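Local atomic coordinates of hydrogenase (NiFe) small subunit HydA (Allochromatium vinosum, PDB entry 3MYR), a protein that probably serves as the electron-transfer subunit of a [NiFe] hydrogenase, carrying two [4Fe-4S] clusters and one [3Fe-4S] cluster that pass electrons during hydrogen oxidation. Residues Phe179-Cys188 with Gly221-Met231; Val107-Gly117 with Gly128-Val136. All blocks are in the same frame, centred on the assembly; numbering follows the deposited sequence.

Contact 1 (Phe179-Cys188 with Gly221-Met231); sequences FYGQSIHDRC and GPTTYNACATM. With SF4 (iron/sulfur cluster), chain J; F3S (Fe3-s4 cluster), chain K.
I184 N bonds to T224 O at 2.8 Å, almost straight in line with the carbonyl. This bond lies beside the single bridge that joins S183 to Y225. A second backbone bond runs from H185 N to G221 O (3.2 Å). There the donor stands above the carbonyl plane, and T224 N reaches the same oxygen from the opposite face.

Two rings take CH-pi contacts. P222 CG sits over the centre of the H185 ring, and S183 CB lies over a face of Y225. CG of H185 stands anti to the backbone N (chi1 180°), which carries the ring to the distal cluster, where ND1 binds FE4 at 2.0 Å. C188 SG holds another iron of that cube, and C228 SG binds FE4 of the [3Fe-4S] cluster at 2.3 Å. I184 lies between the two clusters: CG2 faces S2 of the cube, while CD1 packs on C228 CB.

N226 lies alongside Y180, amide and ring 26° apart. N226 OD1 accepts from A227 N (2.8 Å) and from water 1, which also donates to Y180 OH, itself hydrogen-bonded to P145 O. With an alanine here, A227 N would probably lose this acceptor, the water one of its two, and a gap would open beside Y180.

F179 CE1 meets M231 CE at 3.6 Å. Helix 151-164 flanks this end: V153 touches F179, Y180 and M231, and V157 touches F179.

Contact 2 (Val107-Gly117 with Gly128-Val136); sequences VIAVGTCAAFG and GAMSVMDLV. With SF4 (iron/sulfur cluster), chain I.
V132 N bonds to A114 O at 2.9 Å, nearly straight, and so ties the start of helix 132-135 to helix 111-116. The V132 side chain continues the contact. Its CB lies 4.0 Å from A109 CB and also near A114 O. Here the chain forks. With CG1 anti to the backbone N (chi1 172°), that methyl reaches V107 CG1 at 4.0 Å. The other branch, CG2, meets A109 CB and A114 CB and passes 3.5 Å from A114 O. One valine thus touches both the strand and the helix that follows it.

S131 is the N-cap of helix 132-135. Its CB presses against A115 O at 3.3 Å, while OG accepts a weak bond from D134 N. Water 4 also bonds to S131 OG. Water 3 accepts from M133 N and can donate to A115 O, so it probably links the two helices again.

M133 SD approaches the edge of the F116 ring, 5.4 Å from its centroid, in a Met-aromatic contact. F116 CE1 is the ring atom it comes near. A115 CB lies over the centre of one face of this ring.

Within 107-117, C113 SG binds FE3 of the proximal [4Fe-4S] cluster at 2.2 Å. T112 OG1 bonds to G146 N and C250 O. A parallel strand leading into a cluster-binding helix is typical of the flavodoxin-like domain of [NiFe] hydrogenase small subunits.

Overall arrangement
Contact 2 comes first along the chain and closes before contact 1 opens. It belongs to the N-terminal domain, where strand 106-110 runs parallel to strands 69-77 and 141-144 in the mixed sheet. Contact 1 lies in the C-terminal part, which has little regular structure and is built round two clusters. The contact centres are 21 Å apart, and their nearest atoms are about 7 Å apart without touching. The bond between Y180 and P145 and that between T112 and G146 reach the same short loop after strand 141-144. Together the two contacts supply ligands to all three clusters, consistent with an electron relay through the subunit.

Contact 1 (Phe179-Cys188 with Gly221-Met231)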
# COMPACT_ATOMS: atom_id res chain seq x y z
N PHE A 179 24.15 11.23 -2.02
CA PHE A 179 23.44 10.00 -1.73
C PHE A 179 23.75 8.93 -2.76
O PHE A 179 23.63 7.73 -2.47
CB PHE A 179 21.93 10.31 -1.62
CG PHE A 179 21.64 11.37 -0.58
CD1 PHE A 179 22.15 11.22 0.71
CD2 PHE A 179 21.02 12.56 -0.93
CE1 PHE A 179 21.93 12.22 1.71
CE2 PHE A 179 20.81 13.58 0.06
CZ PHE A 179 21.28 13.40 1.34
N TYR A 180 24.12 9.38 -3.98
CA TYR A 180 24.28 8.45 -5.08
C TYR A 180 25.71 8.50 -5.64
O TYR A 180 25.97 7.90 -6.66
CB TYR A 180 23.28 8.72 -6.19
CG TYR A 180 21.88 8.61 -5.70
CD1 TYR A 180 21.21 9.76 -5.22
CD2 TYR A 180 21.20 7.40 -5.73
CE1 TYR A 180 19.88 9.68 -4.80
CE2 TYR A 180 19.86 7.29 -5.26
CZ TYR A 180 19.23 8.42 -4.78
OH TYR A 180 17.94 8.36 -4.28
N GLY A 181 26.64 9.12 -4.93
CA GLY A 181 27.95 9.36 -5.49
C GLY A 181 28.82 8.09 -5.44
O GLY A 181 29.83 8.04 -6.10
N GLN A 182 28.48 7.11 -4.61
CA GLN A 182 29.36 5.89 -4.46
C GLN A 182 28.52 4.66 -4.65
O GLN A 182 27.33 4.65 -4.31
CB GLN A 182 30.01 5.82 -3.06
CG GLN A 182 30.88 7.04 -2.69
CD GLN A 182 32.21 7.24 -3.51
OE1 GLN A 182 32.93 8.24 -3.28
NE2 GLN A 182 32.58 6.29 -4.38
N SER A 183 29.13 3.60 -5.16
CA SER A 183 28.39 2.38 -5.42
C SER A 183 28.19 1.69 -4.09
O SER A 183 28.98 1.84 -3.15
CB SER A 183 29.16 1.43 -6.38
OG SER A 183 30.29 0.89 -5.72
N ILE A 184 27.16 0.87 -4.04
CA ILE A 184 26.94 -0.04 -2.91
C ILE A 184 28.21 -0.90 -2.65
O ILE A 184 28.69 -1.03 -1.48
CB ILE A 184 25.75 -0.98 -3.22
CG1 ILE A 184 24.38 -0.21 -3.39
CG2 ILE A 184 25.59 -2.14 -2.19
CD1 ILE A 184 23.87 0.47 -2.10
N HIS A 185 28.71 -1.51 -3.71
CA HIS A 185 29.81 -2.43 -3.60
C HIS A 185 31.10 -1.72 -3.10
O HIS A 185 31.92 -2.32 -2.44
CB HIS A 185 29.91 -3.11 -4.97
CG HIS A 185 30.99 -4.11 -5.11
ND1 HIS A 185 30.90 -5.41 -4.56
CD2 HIS A 185 32.15 -4.06 -5.84
CE1 HIS A 185 31.97 -6.08 -4.97
NE2 HIS A 185 32.68 -5.33 -5.81
N ASP A 186 31.25 -0.39 -3.33
CA ASP A 186 32.46 0.26 -2.81
C ASP A 186 32.30 0.68 -1.34
O ASP A 186 33.22 1.26 -0.80
CB ASP A 186 32.81 1.52 -3.63
CG ASP A 186 33.56 1.17 -4.94
OD1 ASP A 186 34.04 0.01 -5.12
OD2 ASP A 186 33.59 2.01 -5.83
N ARG A 187 31.15 0.40 -0.72
CA ARG A 187 30.96 0.74 0.69
C ARG A 187 30.52 -0.47 1.53
O ARG A 187 30.51 -0.38 2.74
CB ARG A 187 29.89 1.86 0.82
CG ARG A 187 30.29 3.20 0.11
CD ARG A 187 31.56 3.74 0.80
NE ARG A 187 31.71 5.21 0.68
CZ ARG A 187 32.80 5.88 1.03
NH1 ARG A 187 33.89 5.22 1.50
NH2 ARG A 187 32.81 7.19 0.95
N CYS A 188 30.12 -1.55 0.88
CA CYS A 188 29.47 -2.70 1.48
C CYS A 188 30.33 -3.41 2.52
O CYS A 188 31.53 -3.71 2.29
CB CYS A 188 29.08 -3.68 0.34
SG CYS A 188 28.27 -5.19 1.02
N GLY A 221 25.09 -5.01 -6.38
CA GLY A 221 25.84 -3.94 -5.77
C GLY A 221 26.98 -3.33 -6.58
O GLY A 221 27.18 -2.10 -6.47
N PRO A 222 27.77 -4.17 -7.33
CA PRO A 222 28.89 -3.57 -8.07
C PRO A 222 28.56 -2.47 -9.08
O PRO A 222 29.43 -1.65 -9.32
CB PRO A 222 29.58 -4.75 -8.77
CG PRO A 222 29.23 -6.01 -7.83
CD PRO A 222 27.85 -5.67 -7.25
N THR A 223 27.32 -2.40 -9.60
CA THR A 223 26.94 -1.41 -10.63
C THR A 223 25.78 -0.56 -10.10
O THR A 223 25.17 0.17 -10.86
CB THR A 223 26.46 -2.09 -11.94
OG1 THR A 223 25.37 -2.99 -11.65
CG2 THR A 223 27.66 -2.85 -12.65
N THR A 224 25.53 -0.58 -8.79
CA THR A 224 24.43 0.18 -8.20
C THR A 224 24.88 1.31 -7.32
O THR A 224 25.67 1.09 -6.37
CB THR A 224 23.50 -0.79 -7.40
OG1 THR A 224 23.09 -1.84 -8.32
CG2 THR A 224 22.24 -0.03 -6.92
N TYR A 225 24.30 2.50 -7.55
CA TYR A 225 24.70 3.71 -6.82
C TYR A 225 23.58 4.15 -5.87
O TYR A 225 22.46 4.38 -6.34
CB TYR A 225 25.10 4.85 -7.83
CG TYR A 225 26.48 4.58 -8.46
CD1 TYR A 225 27.66 5.19 -7.96
CD2 TYR A 225 26.61 3.63 -9.45
CE1 TYR A 225 28.94 4.85 -8.52
CE2 TYR A 225 27.85 3.33 -10.03
CZ TYR A 225 29.00 3.90 -9.52
OH TYR A 225 30.20 3.51 -10.09
N ASN A 226 23.82 4.12 -4.55
CA ASN A 226 22.75 4.42 -3.55
C ASN A 226 23.46 4.51 -2.23
O ASN A 226 24.65 4.19 -2.19
CB ASN A 226 21.64 3.36 -3.52
CG ASN A 226 20.28 3.94 -3.05
OD1 ASN A 226 20.27 4.97 -2.45
ND2 ASN A 226 19.14 3.32 -3.41
N ALA A 227 22.78 4.96 -1.16
CA ALA A 227 23.41 5.21 0.14
C ALA A 227 23.11 4.08 1.14
O ALA A 227 23.35 4.25 2.35
CB ALA A 227 22.88 6.55 0.75
N CYS A 228 22.53 2.98 0.67
CA CYS A 228 22.03 1.93 1.58
C CYS A 228 23.17 1.38 2.46
O CYS A 228 22.94 0.97 3.59
CB CYS A 228 21.44 0.77 0.75
SG CYS A 228 20.26 1.40 -0.50
N ALA A 229 24.37 1.23 1.87
CA ALA A 229 25.45 0.56 2.58
C ALA A 229 26.05 1.47 3.67
O ALA A 229 26.69 0.97 4.57
CB ALA A 229 26.56 0.11 1.55
N THR A 230 25.87 2.80 3.57
CA THR A 230 26.38 3.76 4.56
C THR A 230 25.30 4.38 5.45
O THR A 230 25.47 4.42 6.65
CB THR A 230 27.15 4.88 3.86
OG1 THR A 230 26.33 5.46 2.81
CG2 THR A 230 28.44 4.23 3.14
N MET A 231 24.25 4.96 4.86
CA MET A 231 23.18 5.55 5.65
C MET A 231 22.28 4.44 6.19
O MET A 231 21.76 4.52 7.30
CB MET A 231 22.34 6.50 4.73
CG MET A 231 21.20 7.14 5.50
SD MET A 231 20.19 8.15 4.39
CE MET A 231 21.46 9.38 3.80
FE1 SF4 J . 28.39 -6.42 -0.91
FE2 SF4 J . 29.19 -8.73 -2.25
FE3 SF4 J . 26.99 -7.32 -3.07
FE4 SF4 J . 29.50 -6.30 -3.42
S1 SF4 J . 28.61 -8.16 -4.38
S2 SF4 J . 27.68 -5.17 -2.74
S3 SF4 J . 30.52 -7.03 -1.48
S4 SF4 J . 27.26 -8.42 -1.06
FE1 F3S K . 20.14 -2.33 -3.61
FE3 F3S K . 17.85 -0.93 -3.71
FE4 F3S K . 19.58 -0.35 -1.85
S1 F3S K . 18.06 -3.15 -4.07
S2 F3S K . 20.65 -2.20 -1.43
S3 F3S K . 19.94 -0.12 -4.06
S4 F3S K . 17.42 -0.37 -1.61
O HOH W 1 17.93 6.43 -1.88
O HOH W 2 31.39 -0.80 -7.58

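Contact 2 (Val107-Gly117 with Gly128-Val136)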
# COMPACT_ATOMS: atom_id res chain seq x y z
N VAL A 107 11.94 20.56 -10.46
CA VAL A 107 11.17 19.31 -10.40
C VAL A 107 12.08 18.22 -9.80
O VAL A 107 13.22 18.02 -10.23
CB VAL A 107 10.75 18.83 -11.83
CG1 VAL A 107 9.81 17.63 -11.75
CG2 VAL A 107 10.08 19.96 -12.60
N ILE A 108 11.56 17.49 -8.83
CA ILE A 108 12.27 16.33 -8.33
C ILE A 108 11.50 15.13 -8.76
O ILE A 108 10.29 15.02 -8.50
CB ILE A 108 12.25 16.32 -6.79
CG1 ILE A 108 13.02 17.54 -6.28
CG2 ILE A 108 12.85 15.01 -6.25
CD1 ILE A 108 12.95 17.66 -4.72
N ALA A 109 12.19 14.24 -9.48
CA ALA A 109 11.63 12.96 -9.81
C ALA A 109 12.06 11.98 -8.70
O ALA A 109 13.22 11.57 -8.63
CB ALA A 109 12.17 12.49 -11.22
N VAL A 110 11.12 11.59 -7.87
CA VAL A 110 11.41 10.68 -6.75
C VAL A 110 11.07 9.26 -7.18
O VAL A 110 9.97 8.99 -7.73
CB VAL A 110 10.63 11.13 -5.48
CG1 VAL A 110 9.13 10.93 -5.74
CG2 VAL A 110 10.93 10.16 -4.30
N GLY A 111 11.99 8.33 -6.95
CA GLY A 111 11.72 6.92 -7.31
C GLY A 111 12.28 6.63 -8.70
O GLY A 111 12.32 7.51 -9.60
N THR A 112 12.70 5.40 -8.90
CA THR A 112 13.21 4.95 -10.18
C THR A 112 12.16 5.04 -11.34
O THR A 112 12.54 5.26 -12.48
CB THR A 112 13.76 3.49 -10.04
OG1 THR A 112 14.79 3.50 -9.07
CG2 THR A 112 14.38 2.96 -11.39
N CYS A 113 10.87 4.90 -11.04
CA CYS A 113 9.90 5.02 -12.15
C CYS A 113 9.87 6.44 -12.73
O CYS A 113 9.97 6.64 -13.96
CB CYS A 113 8.49 4.65 -11.65
SG CYS A 113 8.33 2.94 -10.96
N ALA A 114 9.74 7.44 -11.88
CA ALA A 114 9.76 8.83 -12.36
C ALA A 114 11.12 9.19 -12.95
O ALA A 114 11.20 9.87 -13.96
CB ALA A 114 9.39 9.78 -11.22
N ALA A 115 12.20 8.81 -12.26
CA ALA A 115 13.52 9.19 -12.70
C ALA A 115 13.93 8.55 -14.02
O ALA A 115 14.46 9.25 -14.90
CB ALA A 115 14.57 8.94 -11.60
N PHE A 116 13.62 7.27 -14.20
CA PHE A 116 14.19 6.50 -15.30
C PHE A 116 13.15 5.63 -16.05
O PHE A 116 13.56 4.88 -16.92
CB PHE A 116 15.31 5.56 -14.77
CG PHE A 116 16.45 6.29 -14.08
CD1 PHE A 116 17.02 7.44 -14.68
CD2 PHE A 116 16.97 5.81 -12.89
CE1 PHE A 116 18.08 8.13 -14.06
CE2 PHE A 116 18.04 6.49 -12.24
CZ PHE A 116 18.60 7.64 -12.81
N GLY A 117 11.89 5.58 -15.63
CA GLY A 117 10.94 4.72 -16.34
C GLY A 117 10.51 3.58 -15.40
O GLY A 117 9.29 3.31 -15.25
N GLY A 128 3.54 2.45 -22.79
CA GLY A 128 4.44 3.49 -23.32
C GLY A 128 4.89 4.49 -22.24
O GLY A 128 5.05 5.71 -22.52
N ALA A 129 5.21 3.96 -21.05
CA ALA A 129 5.69 4.77 -19.91
C ALA A 129 6.99 5.49 -20.20
O ALA A 129 7.89 4.88 -20.76
CB ALA A 129 5.90 3.87 -18.68
N MET A 130 7.14 6.73 -19.73
CA MET A 130 8.43 7.45 -19.90
C MET A 130 8.78 8.13 -18.57
O MET A 130 7.92 8.26 -17.72
CB MET A 130 8.21 8.54 -20.98
CG MET A 130 7.98 7.80 -22.38
SD MET A 130 8.02 8.87 -23.78
CE MET A 130 9.61 9.70 -23.62
N SER A 131 10.02 8.62 -18.46
CA SER A 131 10.54 9.25 -17.24
C SER A 131 10.33 10.76 -17.37
O SER A 131 10.09 11.28 -18.47
CB SER A 131 12.07 9.01 -17.16
OG SER A 131 12.76 9.66 -18.26
N VAL A 132 10.48 11.46 -16.26
CA VAL A 132 10.38 12.92 -16.22
C VAL A 132 11.42 13.63 -17.10
O VAL A 132 11.03 14.41 -17.95
CB VAL A 132 10.49 13.38 -14.73
CG1 VAL A 132 10.60 14.92 -14.65
CG2 VAL A 132 9.30 12.84 -13.99
N MET A 133 12.71 13.26 -16.97
CA MET A 133 13.79 13.93 -17.71
C MET A 133 13.66 13.75 -19.23
O MET A 133 14.01 14.63 -20.01
CB MET A 133 15.15 13.42 -17.21
CG MET A 133 15.43 11.96 -17.59
SD MET A 133 16.92 11.20 -16.82
CE MET A 133 18.20 11.78 -17.94
N ASP A 134 13.10 12.63 -19.67
CA ASP A 134 12.79 12.47 -21.10
C ASP A 134 11.67 13.39 -21.59
O ASP A 134 11.68 13.84 -22.73
CB ASP A 134 12.44 11.01 -21.44
CG ASP A 134 13.70 10.09 -21.46
OD1 ASP A 134 14.84 10.57 -21.20
OD2 ASP A 134 13.53 8.89 -21.62
N LEU A 135 10.73 13.68 -20.74
CA LEU A 135 9.59 14.51 -21.13
C LEU A 135 9.71 15.99 -20.80
O LEU A 135 9.02 16.85 -21.42
CB LEU A 135 8.36 14.02 -20.41
CG LEU A 135 7.57 12.82 -20.96
CD1 LEU A 135 7.63 12.30 -22.40
CD2 LEU A 135 6.88 11.92 -19.93
N VAL A 136 10.55 16.30 -19.82
CA VAL A 136 10.60 17.64 -19.31
C VAL A 136 12.04 18.07 -19.46
O VAL A 136 12.94 17.65 -18.68
CB VAL A 136 10.25 17.69 -17.80
CG1 VAL A 136 10.42 19.18 -17.31
CG2 VAL A 136 8.80 17.21 -17.59
FE1 SF4 I . 9.35 1.69 -6.80
FE2 SF4 I . 8.61 4.30 -6.14
FE3 SF4 I . 8.22 3.29 -8.75
FE4 SF4 I . 6.80 2.40 -6.28
S1 SF4 I . 6.66 4.51 -7.47
S2 SF4 I . 7.52 1.26 -8.08
S3 SF4 I . 8.57 2.36 -4.84
S4 SF4 I . 10.20 3.58 -7.70
O HOH W 3 13.89 11.92 -14.69
O HOH W 4 15.20 8.41 -18.17